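Local atomic coordinates of 2OG-Fe dioxygenase family protein (Methylibium petroleiphilum, PDB entry 3PL0), a protein that probably acts as a dioxygenase of the iron- and 2-oxoglutarate-dependent family, built on the double-stranded beta-helix (cupin) fold. Residues D168-V173 / L212-V217; G185-V190 / G198-L203; R189-A194 / I218-P223. One frame throughout, in Å; residues are numbered along the deposited sequence.

In the fold
Contacts 2 and 3 share strand 183-192, the middle strand of a three-stranded antiparallel sheet. Strand 198-201 flanks it in contact 2 and strand 217-226 in contact 3. Their centres are about 8 Å apart. Contact 1 belongs to the larger antiparallel sheet, where strand 172-181 pairs with strand 209-213. Its centre is about 11 Å from that of contact 3 and about 17 Å from that of contact 2. Along the chain, contact 2 is nested inside the loop closed by contact 1, and contacts 1 and 3 interleave. D168 OD1 and H219 NE2 are hydrogen-bonded, which ties contacts 1 and 3. The two sheets thus meet at residues consistent with the metal site of the cupin fold.

Contact 1: D168-V173 / L212-V217; sequences DGVDFV and LDDQQV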
ATOM      1  N   ASP A 168      -1.461  10.227   0.713  1.00 31.30           N
ATOM      2  CA  ASP A 168      -2.408   9.607  -0.188  1.00 34.54           C
ATOM      3  C   ASP A 168      -3.828  10.227  -0.113  1.00 35.91           C
ATOM      4  O   ASP A 168      -4.713   9.842  -0.851  1.00 37.50           O
ATOM      5  CB  ASP A 168      -2.444   8.119   0.073  1.00 33.75           C
ATOM      6  CG  ASP A 168      -1.119   7.443  -0.224  1.00 47.03           C
ATOM      7  OD1 ASP A 168      -0.131   7.642   0.534  1.00 49.43           O
ATOM      8  OD2 ASP A 168      -1.089   6.685  -1.191  1.00 45.44           O
ATOM      9  N   GLY A 169      -4.034  11.158   0.810  1.00 34.89           N
ATOM     10  CA  GLY A 169      -5.302  11.858   0.926  1.00 38.05           C
ATOM     11  C   GLY A 169      -6.380  11.073   1.640  1.00 37.01           C
ATOM     12  O   GLY A 169      -7.565  11.333   1.421  1.00 33.00           O
ATOM     13  N   VAL A 170      -5.958  10.143   2.507  1.00 30.71           N
ATOM     14  CA  VAL A 170      -6.856   9.241   3.202  1.00 29.95           C
ATOM     15  C   VAL A 170      -6.567   9.352   4.699  1.00 29.40           C
ATOM     16  O   VAL A 170      -5.851  10.238   5.126  1.00 30.87           O
ATOM     17  CB  VAL A 170      -6.681   7.785   2.669  1.00 28.55           C
ATOM     18  CG1 VAL A 170      -7.070   7.680   1.175  1.00 25.27           C
ATOM     19  CG2 VAL A 170      -5.227   7.266   2.869  1.00 25.57           C
ATOM     20  N   ASP A 171      -7.066   8.432   5.500  1.00 27.79           N
ATOM     21  CA  ASP A 171      -6.730   8.403   6.920  1.00 24.42           C
ATOM     22  C   ASP A 171      -5.484   7.553   7.231  1.00 26.21           C
ATOM     23  O   ASP A 171      -4.583   8.003   7.945  1.00 26.75           O
ATOM     24  CB  ASP A 171      -7.897   7.889   7.729  1.00 27.70           C
ATOM     25  CG  ASP A 171      -8.978   8.951   7.896  1.00 33.89           C
ATOM     26  OD1 ASP A 171      -8.882   9.712   8.883  1.00 41.20           O
ATOM     27  OD2 ASP A 171      -9.839   9.056   7.005  1.00 34.70           O
ATOM     28  N   PHE A 172      -5.475   6.323   6.746  1.00 25.76           N
ATOM     29  CA  PHE A 172      -4.373   5.363   6.966  1.00 26.02           C
ATOM     30  C   PHE A 172      -4.059   4.612   5.697  1.00 26.67           C
ATOM     31  O   PHE A 172      -4.952   4.396   4.846  1.00 23.80           O
ATOM     32  CB  PHE A 172      -4.707   4.360   8.072  1.00 25.94           C
ATOM     33  CG  PHE A 172      -4.932   4.995   9.391  1.00 25.92           C
ATOM     34  CD1 PHE A 172      -3.873   5.306  10.208  1.00 28.16           C
ATOM     35  CD2 PHE A 172      -6.220   5.330   9.809  1.00 26.02           C
ATOM     36  CE1 PHE A 172      -4.075   5.916  11.417  1.00 31.12           C
ATOM     37  CE2 PHE A 172      -6.424   5.944  11.009  1.00 28.17           C
ATOM     38  CZ  PHE A 172      -5.367   6.239  11.821  1.00 29.81           C
ATOM     39  N   VAL A 173      -2.762   4.293   5.544  1.00 25.27           N
ATOM     40  CA  VAL A 173      -2.273   3.486   4.450  1.00 24.77           C
ATOM     41  C   VAL A 173      -1.464   2.301   4.948  1.00 23.52           C
ATOM     42  O   VAL A 173      -0.716   2.406   5.956  1.00 22.86           O
ATOM     43  CB  VAL A 173      -1.447   4.323   3.487  1.00 25.35           C
ATOM     44  CG1 VAL A 173      -0.924   3.432   2.344  1.00 21.38           C
ATOM     45  CG2 VAL A 173      -2.304   5.496   2.935  1.00 24.27           C
ATOM     46  N   LEU A 212       0.963   3.393   7.881  1.00 22.46           N
ATOM     47  CA  LEU A 212       1.148   4.853   7.852  1.00 24.02           C
ATOM     48  C   LEU A 212      -0.135   5.585   8.318  1.00 25.42           C
ATOM     49  O   LEU A 212      -1.238   5.260   7.908  1.00 26.33           O
ATOM     50  CB  LEU A 212       1.434   5.342   6.417  1.00 27.58           C
ATOM     51  CG  LEU A 212       2.636   4.761   5.669  1.00 29.53           C
ATOM     52  CD1 LEU A 212       2.535   5.062   4.160  1.00 27.82           C
ATOM     53  CD2 LEU A 212       3.969   5.309   6.236  1.00 25.90           C
ATOM     54  N   ASP A 213       0.029   6.572   9.179  1.00 25.08           N
ATOM     55  CA  ASP A 213      -1.030   7.527   9.483  1.00 24.83           C
ATOM     56  C   ASP A 213      -0.855   8.622   8.466  1.00 26.60           C
ATOM     57  O   ASP A 213       0.046   9.498   8.546  1.00 26.29           O
ATOM     58  CB  ASP A 213      -0.878   8.051  10.891  1.00 25.26           C
ATOM     59  CG  ASP A 213      -1.910   9.102  11.254  1.00 31.25           C
ATOM     60  OD1 ASP A 213      -2.621   9.651  10.376  1.00 31.17           O
ATOM     61  OD2 ASP A 213      -1.975   9.392  12.453  1.00 31.37           O
ATOM     62  N   ASP A 214      -1.734   8.586   7.493  1.00 27.64           N
ATOM     63  CA  ASP A 214      -1.622   9.465   6.335  1.00 27.97           C
ATOM     64  C   ASP A 214      -1.778  10.949   6.655  1.00 30.74           C
ATOM     65  O   ASP A 214      -1.493  11.795   5.822  1.00 30.55           O
ATOM     66  CB  ASP A 214      -2.653   9.060   5.291  1.00 30.05           C
ATOM     67  CG  ASP A 214      -2.323   9.583   3.937  1.00 36.73           C
ATOM     68  OD1 ASP A 214      -1.209   9.266   3.427  1.00 28.41           O
ATOM     69  OD2 ASP A 214      -3.155  10.340   3.394  1.00 33.40           O
ATOM     70  N   GLN A 215      -2.244  11.265   7.857  1.00 33.58           N
ATOM     71  CA  GLN A 215      -2.336  12.673   8.297  1.00 35.10           C
ATOM     72  C   GLN A 215      -1.081  13.142   9.055  1.00 34.33           C
ATOM     73  O   GLN A 215      -0.984  14.296   9.411  1.00 35.32           O
ATOM     74  CB  GLN A 215      -3.606  12.874   9.162  1.00 37.12           C
ATOM     75  CG  GLN A 215      -4.913  12.612   8.355  1.00 37.87           C
ATOM     76  CD  GLN A 215      -6.192  12.843   9.168  1.00 48.36           C
ATOM     77  OE1 GLN A 215      -6.157  13.221  10.338  1.00 45.27           O
ATOM     78  NE2 GLN A 215      -7.319  12.595   8.543  1.00 44.32           N
ATOM     79  N   GLN A 216      -0.135  12.250   9.317  1.00 29.30           N
ATOM     80  CA  GLN A 216       1.028  12.599  10.144  1.00 30.63           C
ATOM     81  C   GLN A 216       2.377  12.391   9.479  1.00 28.70           C
ATOM     82  O   GLN A 216       3.360  12.962   9.906  1.00 26.53           O
ATOM     83  CB  GLN A 216       0.987  11.759  11.396  1.00 30.00           C
ATOM     84  CG  GLN A 216      -0.118  12.184  12.346  1.00 45.53           C
ATOM     85  CD  GLN A 216       0.087  13.600  12.843  1.00 51.50           C
ATOM     86  OE1 GLN A 216       1.186  13.956  13.272  1.00 56.86           O
ATOM     87  NE2 GLN A 216      -0.960  14.422  12.767  1.00 54.21           N
ATOM     88  N   VAL A 217       2.434  11.552   8.448  1.00 26.06           N
ATOM     89  CA  VAL A 217       3.680  11.256   7.759  1.00 23.38           C
ATOM     90  C   VAL A 217       3.440  11.349   6.249  1.00 26.41           C
ATOM     91  O   VAL A 217       2.273  11.342   5.762  1.00 23.54           O
ATOM     92  CB  VAL A 217       4.226   9.864   8.144  1.00 21.59           C
ATOM     93  CG1 VAL A 217       4.517   9.800   9.647  1.00 22.28           C
ATOM     94  CG2 VAL A 217       3.229   8.773   7.721  1.00 23.84           C
TER
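D168 meets D214 through its backbone: D168 N donates to D214 OD1 at 2.9 Å, on the syn lone pair. G169 N makes a weak bond to the other oxygen, D214 OD2. V170 N reaches the same D214 OD2 at 2.9 Å, from above the carboxylate plane. D214 CG lies anti to the backbone N (chi1 -161°), which sends the carboxylate into this turn. V170 CG2 packs 3.7 Å from D214 OD2. D171 O accepts from D214 N at 2.9 Å. The D171 carboxylate lies alongside the Q215 amide without a hydrogen bond; D171 OD2 bonds S247 N. D171 and F172 form a classic beta bulge opposite Y245. F172 turns a ring edge to L212 O, with CD1 3.5 Å from it, and its ring stacks with F131. V173 pairs with L212 through two backbone bonds, one of them L212 N to V173 O at 2.7 Å. On the face shared by V173 and L212, V173 CB touches L212 CD1 at 4.1 Å. The buried D214 carboxylate is thus held by two good backbone N-H bonds and one weak one, which would probably ease the burial of its charge. They hold the turn that carries D168, whose OD1 bonds H219 NE2.

Contact 2: G185-V190 / G198-L203; sequences GGETRV and GVRFTL
E187 reaches across the hairpin to T202, F201 and R200. Its CG is anti to the backbone N (chi1 177°), which carries the extended chain out across the R200 side chain. E187 CB lies 3.7 Å from T202 OG1. E187 CG comes to 3.6 Å from F201 O. E187 CD then rests 3.6 Å from R200 CB. At the tip the two oxygens part company. E187 OE2 takes R200 NH1 at 2.8 Å on its syn lone pair, at the guanidinium edge, and a water links it to T202 OG1. E187 OE1 takes R189 NE at 2.8 Å on its anti side, nearly straight (169°). With an alanine here, R189 and R200 would probably lose the carboxylate between them, and the R200 guanidinium would be likely to turn more freely. The other face of the hairpin is mostly apolar. T188 CB sits over one face of the F201 ring, 4.1 Å from its centroid, in a CH-pi contact. V190 CB packs 3.9 Å from V199 CG2. The two faces therefore differ in chemistry: a salt-bridge network on one, and on the other mainly aliphatic and aromatic packing that continues onto L210.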
ATOM      1  N   GLY A 185      17.738  -0.602  -5.289  1.00 30.61           N
ATOM      2  CA  GLY A 185      16.897   0.578  -5.144  1.00 30.41           C
ATOM      3  C   GLY A 185      15.567   0.173  -4.517  1.00 24.58           C
ATOM      4  O   GLY A 185      15.482  -0.833  -3.823  1.00 27.47           O
ATOM      5  N   GLY A 186      14.515   0.929  -4.775  1.00 26.42           N
ATOM      6  CA  GLY A 186      13.231   0.694  -4.141  1.00 26.51           C
ATOM      7  C   GLY A 186      13.306   0.776  -2.624  1.00 24.26           C
ATOM      8  O   GLY A 186      12.719  -0.013  -1.925  1.00 27.49           O
ATOM      9  N   GLU A 187      14.087   1.721  -2.130  1.00 26.43           N
ATOM     10  CA  GLU A 187      14.193   1.965  -0.721  1.00 24.76           C
ATOM     11  C   GLU A 187      13.030   2.842  -0.331  1.00 21.89           C
ATOM     12  O   GLU A 187      12.744   3.810  -1.014  1.00 25.85           O
ATOM     13  CB  GLU A 187      15.484   2.731  -0.478  1.00 25.03           C
ATOM     14  CG  GLU A 187      15.712   3.124   0.927  1.00 26.95           C
ATOM     15  CD  GLU A 187      17.030   3.855   1.062  1.00 34.20           C
ATOM     16  OE1 GLU A 187      17.122   5.040   0.619  1.00 28.33           O
ATOM     17  OE2 GLU A 187      17.961   3.206   1.611  1.00 31.23           O
ATOM     18  N   THR A 188      12.369   2.533   0.765  1.00 23.81           N
ATOM     19  CA  THR A 188      11.272   3.359   1.281  1.00 22.76           C
ATOM     20  C   THR A 188      11.850   4.463   2.138  1.00 21.62           C
ATOM     21  O   THR A 188      12.801   4.234   2.896  1.00 24.17           O
ATOM     22  CB  THR A 188      10.343   2.539   2.200  1.00 25.41           C
ATOM     23  OG1 THR A 188       9.895   1.385   1.483  1.00 26.49           O
ATOM     24  CG2 THR A 188       9.119   3.369   2.692  1.00 24.24           C
ATOM     25  N   ARG A 189      11.268   5.644   2.046  1.00 22.78           N
ATOM     26  CA  ARG A 189      11.468   6.676   3.072  1.00 23.90           C
ATOM     27  C   ARG A 189      10.141   7.151   3.663  1.00 25.33           C
ATOM     28  O   ARG A 189       9.154   7.331   2.922  1.00 26.24           O
ATOM     29  CB  ARG A 189      12.175   7.872   2.471  1.00 25.65           C
ATOM     30  CG  ARG A 189      13.638   7.658   2.209  1.00 28.93           C
ATOM     31  CD  ARG A 189      13.929   7.150   0.832  1.00 26.30           C
ATOM     32  NE  ARG A 189      15.345   7.242   0.482  1.00 24.84           N
ATOM     33  CZ  ARG A 189      15.898   8.325  -0.045  1.00 28.70           C
ATOM     34  NH1 ARG A 189      15.158   9.394  -0.305  1.00 27.51           N
ATOM     35  NH2 ARG A 189      17.180   8.348  -0.350  1.00 29.33           N
ATOM     36  N   VAL A 190      10.130   7.367   4.986  1.00 27.76           N
ATOM     37  CA  VAL A 190       8.981   7.919   5.707  1.00 23.54           C
ATOM     38  C   VAL A 190       9.468   9.156   6.451  1.00 26.20           C
ATOM     39  O   VAL A 190      10.541   9.109   7.067  1.00 22.39           O
ATOM     40  CB  VAL A 190       8.415   6.898   6.663  1.00 25.46           C
ATOM     41  CG1 VAL A 190       7.157   7.489   7.398  1.00 22.77           C
ATOM     42  CG2 VAL A 190       8.016   5.673   5.875  1.00 19.25           C
ATOM     43  N   GLY A 198      13.198  11.886   9.419  1.00 25.06           N
ATOM     44  CA  GLY A 198      12.887  10.855   8.442  1.00 29.66           C
ATOM     45  C   GLY A 198      13.672   9.563   8.669  1.00 27.34           C
ATOM     46  O   GLY A 198      14.674   9.550   9.405  1.00 26.15           O
ATOM     47  N   VAL A 199      13.176   8.492   8.053  1.00 24.26           N
ATOM     48  CA  VAL A 199      13.854   7.188   7.998  1.00 24.00           C
ATOM     49  C   VAL A 199      13.890   6.595   6.585  1.00 24.58           C
ATOM     50  O   VAL A 199      13.024   6.878   5.771  1.00 24.61           O
ATOM     51  CB  VAL A 199      13.204   6.192   8.971  1.00 26.47           C
ATOM     52  CG1 VAL A 199      13.399   6.687  10.429  1.00 24.15           C
ATOM     53  CG2 VAL A 199      11.715   5.974   8.612  1.00 23.73           C
ATOM     54  N   ARG A 200      14.934   5.821   6.293  1.00 23.99           N
ATOM     55  CA  ARG A 200      15.058   5.032   5.082  1.00 23.17           C
ATOM     56  C   ARG A 200      15.256   3.567   5.409  1.00 24.45           C
ATOM     57  O   ARG A 200      15.945   3.217   6.347  1.00 25.45           O
ATOM     58  CB  ARG A 200      16.220   5.462   4.198  1.00 26.02           C
ATOM     59  CG  ARG A 200      17.630   5.236   4.758  1.00 26.03           C
ATOM     60  CD  ARG A 200      18.612   5.831   3.807  1.00 27.20           C
ATOM     61  NE  ARG A 200      19.971   5.604   4.258  1.00 29.03           N
ATOM     62  CZ  ARG A 200      20.827   4.757   3.692  1.00 33.71           C
ATOM     63  NH1 ARG A 200      20.471   4.059   2.615  1.00 31.38           N
ATOM     64  NH2 ARG A 200      22.056   4.620   4.201  1.00 36.48           N
ATOM     65  N   PHE A 201      14.580   2.706   4.663  1.00 22.99           N
ATOM     66  CA  PHE A 201      14.758   1.283   4.856  1.00 24.90           C
ATOM     67  C   PHE A 201      14.252   0.580   3.594  1.00 25.07           C
ATOM     68  O   PHE A 201      13.432   1.109   2.873  1.00 23.68           O
ATOM     69  CB  PHE A 201      13.984   0.805   6.090  1.00 26.04           C
ATOM     70  CG  PHE A 201      12.545   1.202   6.099  1.00 21.34           C
ATOM     71  CD1 PHE A 201      12.152   2.405   6.659  1.00 23.37           C
ATOM     72  CD2 PHE A 201      11.581   0.385   5.546  1.00 28.47           C
ATOM     73  CE1 PHE A 201      10.827   2.770   6.636  1.00 23.81           C
ATOM     74  CE2 PHE A 201      10.269   0.725   5.536  1.00 28.83           C
ATOM     75  CZ  PHE A 201       9.873   1.931   6.050  1.00 28.85           C
ATOM     76  N   THR A 202      14.762  -0.610   3.319  1.00 25.72           N
ATOM     77  CA  THR A 202      14.367  -1.345   2.134  1.00 29.43           C
ATOM     78  C   THR A 202      13.564  -2.548   2.546  1.00 29.30           C
ATOM     79  O   THR A 202      14.054  -3.391   3.295  1.00 31.88           O
ATOM     80  CB  THR A 202      15.586  -1.789   1.331  1.00 33.04           C
ATOM     81  OG1 THR A 202      16.328  -0.635   0.938  1.00 26.26           O
ATOM     82  CG2 THR A 202      15.158  -2.556   0.098  1.00 27.71           C
ATOM     83  N   LEU A 203      12.335  -2.621   2.055  1.00 26.53           N
ATOM     84  CA  LEU A 203      11.505  -3.795   2.273  1.00 29.82           C
ATOM     85  C   LEU A 203      12.035  -4.931   1.409  1.00 30.85           C
ATOM     86  O   LEU A 203      12.195  -4.772   0.210  1.00 30.47           O
ATOM     87  CB  LEU A 203      10.031  -3.489   1.944  1.00 29.56           C
ATOM     88  CG  LEU A 203       9.379  -2.387   2.805  1.00 27.60           C
ATOM     89  CD1 LEU A 203       8.082  -1.874   2.159  1.00 27.73           C
ATOM     90  CD2 LEU A 203       9.143  -2.800   4.211  1.00 31.10           C
TER
HETATM   91  O   HOH W   1      17.529  -0.616  -1.493  1.00 52.44           O
HETATM   92  O   HOH W   2      11.968  -2.968  -1.727  1.00 24.27           O
HETATM   93  O   HOH W   3      11.290  -0.695   0.250  1.00 24.95           O
HETATM   94  O   HOH W   4      17.771   0.810   2.727  1.00 32.07           O

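Contact 3: R189-A194 / I218-P223; sequences RVFDAA and IHESTP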
ATOM      1  N   ARG A 189      11.268   5.644   2.046  1.00 22.78           N
ATOM      2  CA  ARG A 189      11.468   6.676   3.072  1.00 23.90           C
ATOM      3  C   ARG A 189      10.141   7.151   3.663  1.00 25.33           C
ATOM      4  O   ARG A 189       9.154   7.331   2.922  1.00 26.24           O
ATOM      5  CB  ARG A 189      12.175   7.872   2.471  1.00 25.65           C
ATOM      6  CG  ARG A 189      13.638   7.658   2.209  1.00 28.93           C
ATOM      7  CD  ARG A 189      13.929   7.150   0.832  1.00 26.30           C
ATOM      8  NE  ARG A 189      15.345   7.242   0.482  1.00 24.84           N
ATOM      9  CZ  ARG A 189      15.898   8.325  -0.045  1.00 28.70           C
ATOM     10  NH1 ARG A 189      15.158   9.394  -0.305  1.00 27.51           N
ATOM     11  NH2 ARG A 189      17.180   8.348  -0.350  1.00 29.33           N
ATOM     12  N   VAL A 190      10.130   7.367   4.986  1.00 27.76           N
ATOM     13  CA  VAL A 190       8.981   7.919   5.707  1.00 23.54           C
ATOM     14  C   VAL A 190       9.468   9.156   6.451  1.00 26.20           C
ATOM     15  O   VAL A 190      10.541   9.109   7.067  1.00 22.39           O
ATOM     16  CB  VAL A 190       8.415   6.898   6.663  1.00 25.46           C
ATOM     17  CG1 VAL A 190       7.157   7.489   7.398  1.00 22.77           C
ATOM     18  CG2 VAL A 190       8.016   5.673   5.875  1.00 19.25           C
ATOM     19  N   PHE A 191       8.743  10.277   6.314  1.00 23.59           N
ATOM     20  CA  PHE A 191       9.097  11.487   7.013  1.00 23.55           C
ATOM     21  C   PHE A 191       7.934  11.975   7.862  1.00 24.10           C
ATOM     22  O   PHE A 191       6.795  11.915   7.438  1.00 25.71           O
ATOM     23  CB  PHE A 191       9.426  12.593   6.013  1.00 26.76           C
ATOM     24  CG  PHE A 191      10.547  12.267   5.088  1.00 21.28           C
ATOM     25  CD1 PHE A 191      11.847  12.572   5.431  1.00 28.44           C
ATOM     26  CD2 PHE A 191      10.286  11.698   3.856  1.00 25.73           C
ATOM     27  CE1 PHE A 191      12.902  12.281   4.570  1.00 30.07           C
ATOM     28  CE2 PHE A 191      11.329  11.385   2.971  1.00 29.04           C
ATOM     29  CZ  PHE A 191      12.647  11.684   3.335  1.00 33.71           C
ATOM     30  N   ASP A 192       8.243  12.524   9.014  1.00 27.53           N
ATOM     31  CA  ASP A 192       7.314  13.362   9.769  1.00 29.30           C
ATOM     32  C   ASP A 192       6.751  14.471   8.875  1.00 31.77           C
ATOM     33  O   ASP A 192       7.493  15.172   8.232  1.00 30.50           O
ATOM     34  CB  ASP A 192       8.083  14.051  10.895  1.00 28.06           C
ATOM     35  CG  ASP A 192       7.163  14.780  11.887  1.00 37.74           C
ATOM     36  OD1 ASP A 192       5.955  14.861  11.631  1.00 37.01           O
ATOM     37  OD2 ASP A 192       7.673  15.285  12.904  1.00 40.68           O
ATOM     38  N   ALA A 193       5.443  14.628   8.815  1.00 32.93           N
ATOM     39  CA  ALA A 193       4.893  15.618   7.903  1.00 31.22           C
ATOM     40  C   ALA A 193       5.097  16.983   8.461  1.00 34.03           C
ATOM     41  O   ALA A 193       5.004  17.915   7.704  1.00 37.10           O
ATOM     42  CB  ALA A 193       3.438  15.399   7.652  1.00 29.35           C
ATOM     43  N   ALA A 194       5.354  17.113   9.770  1.00 34.35           N
ATOM     44  CA  ALA A 194       5.459  18.441  10.399  1.00 38.67           C
ATOM     45  C   ALA A 194       6.780  18.652  11.123  1.00 38.22           C
ATOM     46  O   ALA A 194       6.834  19.365  12.096  1.00 41.64           O
ATOM     47  CB  ALA A 194       4.273  18.710  11.370  1.00 37.17           C
ATOM     48  N   ILE A 218       4.549  11.541   5.544  1.00 24.23           N
ATOM     49  CA  ILE A 218       4.603  11.425   4.093  1.00 25.47           C
ATOM     50  C   ILE A 218       5.649  10.366   3.731  1.00 27.18           C
ATOM     51  O   ILE A 218       6.491   9.993   4.549  1.00 25.52           O
ATOM     52  CB  ILE A 218       4.866  12.768   3.387  1.00 23.16           C
ATOM     53  CG1 ILE A 218       6.220  13.384   3.812  1.00 27.45           C
ATOM     54  CG2 ILE A 218       3.653  13.766   3.610  1.00 22.96           C
ATOM     55  CD1 ILE A 218       6.545  14.668   3.075  1.00 28.91           C
ATOM     56  N   HIS A 219       5.574   9.833   2.518  1.00 25.47           N
ATOM     57  CA  HIS A 219       6.450   8.728   2.183  1.00 22.39           C
ATOM     58  C   HIS A 219       6.741   8.686   0.687  1.00 22.46           C
ATOM     59  O   HIS A 219       6.188   9.478  -0.108  1.00 23.16           O
ATOM     60  CB  HIS A 219       5.842   7.422   2.699  1.00 24.69           C
ATOM     61  CG  HIS A 219       4.593   7.023   1.974  1.00 30.68           C
ATOM     62  ND1 HIS A 219       4.576   6.059   0.980  1.00 29.38           N
ATOM     63  CD2 HIS A 219       3.329   7.505   2.055  1.00 31.45           C
ATOM     64  CE1 HIS A 219       3.348   5.955   0.493  1.00 40.45           C
ATOM     65  NE2 HIS A 219       2.568   6.810   1.141  1.00 36.59           N
ATOM     66  N   GLU A 220       7.642   7.795   0.306  1.00 25.09           N
ATOM     67  CA  GLU A 220       8.132   7.722  -1.072  1.00 24.93           C
ATOM     68  C   GLU A 220       8.919   6.467  -1.172  1.00 25.97           C
ATOM     69  O   GLU A 220       9.214   5.822  -0.155  1.00 24.11           O
ATOM     70  CB  GLU A 220       9.000   8.959  -1.425  1.00 28.99           C
ATOM     71  CG  GLU A 220      10.316   9.023  -0.641  1.00 28.61           C
ATOM     72  CD  GLU A 220      11.163  10.215  -0.938  1.00 36.79           C
ATOM     73  OE1 GLU A 220      10.628  11.293  -1.272  1.00 34.71           O
ATOM     74  OE2 GLU A 220      12.385  10.099  -0.717  1.00 31.87           O
ATOM     75  N   SER A 221       9.296   6.082  -2.389  1.00 25.06           N
ATOM     76  CA  SER A 221      10.307   5.062  -2.516  1.00 28.22           C
ATOM     77  C   SER A 221      11.215   5.419  -3.654  1.00 29.04           C
ATOM     78  O   SER A 221      10.782   6.030  -4.627  1.00 27.97           O
ATOM     79  CB  SER A 221       9.729   3.675  -2.704  1.00 31.17           C
ATOM     80  OG  SER A 221       9.053   3.609  -3.905  1.00 34.91           O
ATOM     81  N   THR A 222      12.469   5.002  -3.549  1.00 26.41           N
ATOM     82  CA  THR A 222      13.447   5.332  -4.557  1.00 25.64           C
ATOM     83  C   THR A 222      13.306   4.473  -5.808  1.00 27.19           C
ATOM     84  O   THR A 222      12.812   3.371  -5.747  1.00 23.56           O
ATOM     85  CB  THR A 222      14.845   5.203  -4.011  1.00 23.84           C
ATOM     86  OG1 THR A 222      15.125   3.829  -3.755  1.00 27.93           O
ATOM     87  CG2 THR A 222      14.974   6.100  -2.725  1.00 27.20           C
ATOM     88  N   PRO A 223      13.763   4.981  -6.946  1.00 27.43           N
ATOM     89  CA  PRO A 223      13.641   4.206  -8.194  1.00 29.01           C
ATOM     90  C   PRO A 223      14.354   2.841  -8.137  1.00 27.63           C
ATOM     91  O   PRO A 223      15.337   2.645  -7.385  1.00 25.57           O
ATOM     92  CB  PRO A 223      14.327   5.108  -9.243  1.00 29.51           C
ATOM     93  CG  PRO A 223      14.377   6.433  -8.652  1.00 32.67           C
ATOM     94  CD  PRO A 223      14.428   6.279  -7.154  1.00 29.73           C
TER
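This contact joins two neighbouring strands of the three-stranded antiparallel sheet in the double-stranded beta-helix fold, with strand 183-192 in the middle and strand 217-226 at one side. F191 and I218 form a hydrogen-bonded pair, with F191 N to I218 O at 2.9 Å and the return bond from I218 N to F191 O. R189 and E220 form the next such pair. V190 and H219 between them are a non-hydrogen-bonded pair, where H219 CA makes a CA-H...O contact of 3.1 Å with R189 O.

R189, F191, I218 and E220 share one face. R189 NH1 donates to E220 OE2 at 2.9 Å in a salt bridge, and the oxygen is met nearly along its C-O axis. The two flat groups are almost coplanar, with planes 19° apart. T222 CG2 sits over one face of the guanidinium, toward the rim, 3.4 Å from R189 NE. The R189 chain is bent at chi2 (92°), which sets its edge to E220 and one face under T222 CG2. NE is already taken by E187. F191 presents its ring edge to the same carboxylate, with CE2 4.0 Å from E220 OE2. F191 CB packs against I218 CG1 at 4.0 Å, and A193 CB touches I218 CG2 more loosely.

V190 and H219 point to the other face. H219 CB lies 3.3 Å from R189 O. Its chi1 of 68° places CG between the backbone N and the carbonyl carbon and swings the ring clear of R189-A194, toward D168 and H166. H166, D168 and H219 match the HxD...H motif by which 2-oxoglutarate-dependent oxygenases bind iron, consistent with a metal site here. The backbone ladder and the E187-R189-E220 salt bridges thus probably steady the strand that presents H219 to D168 and H166.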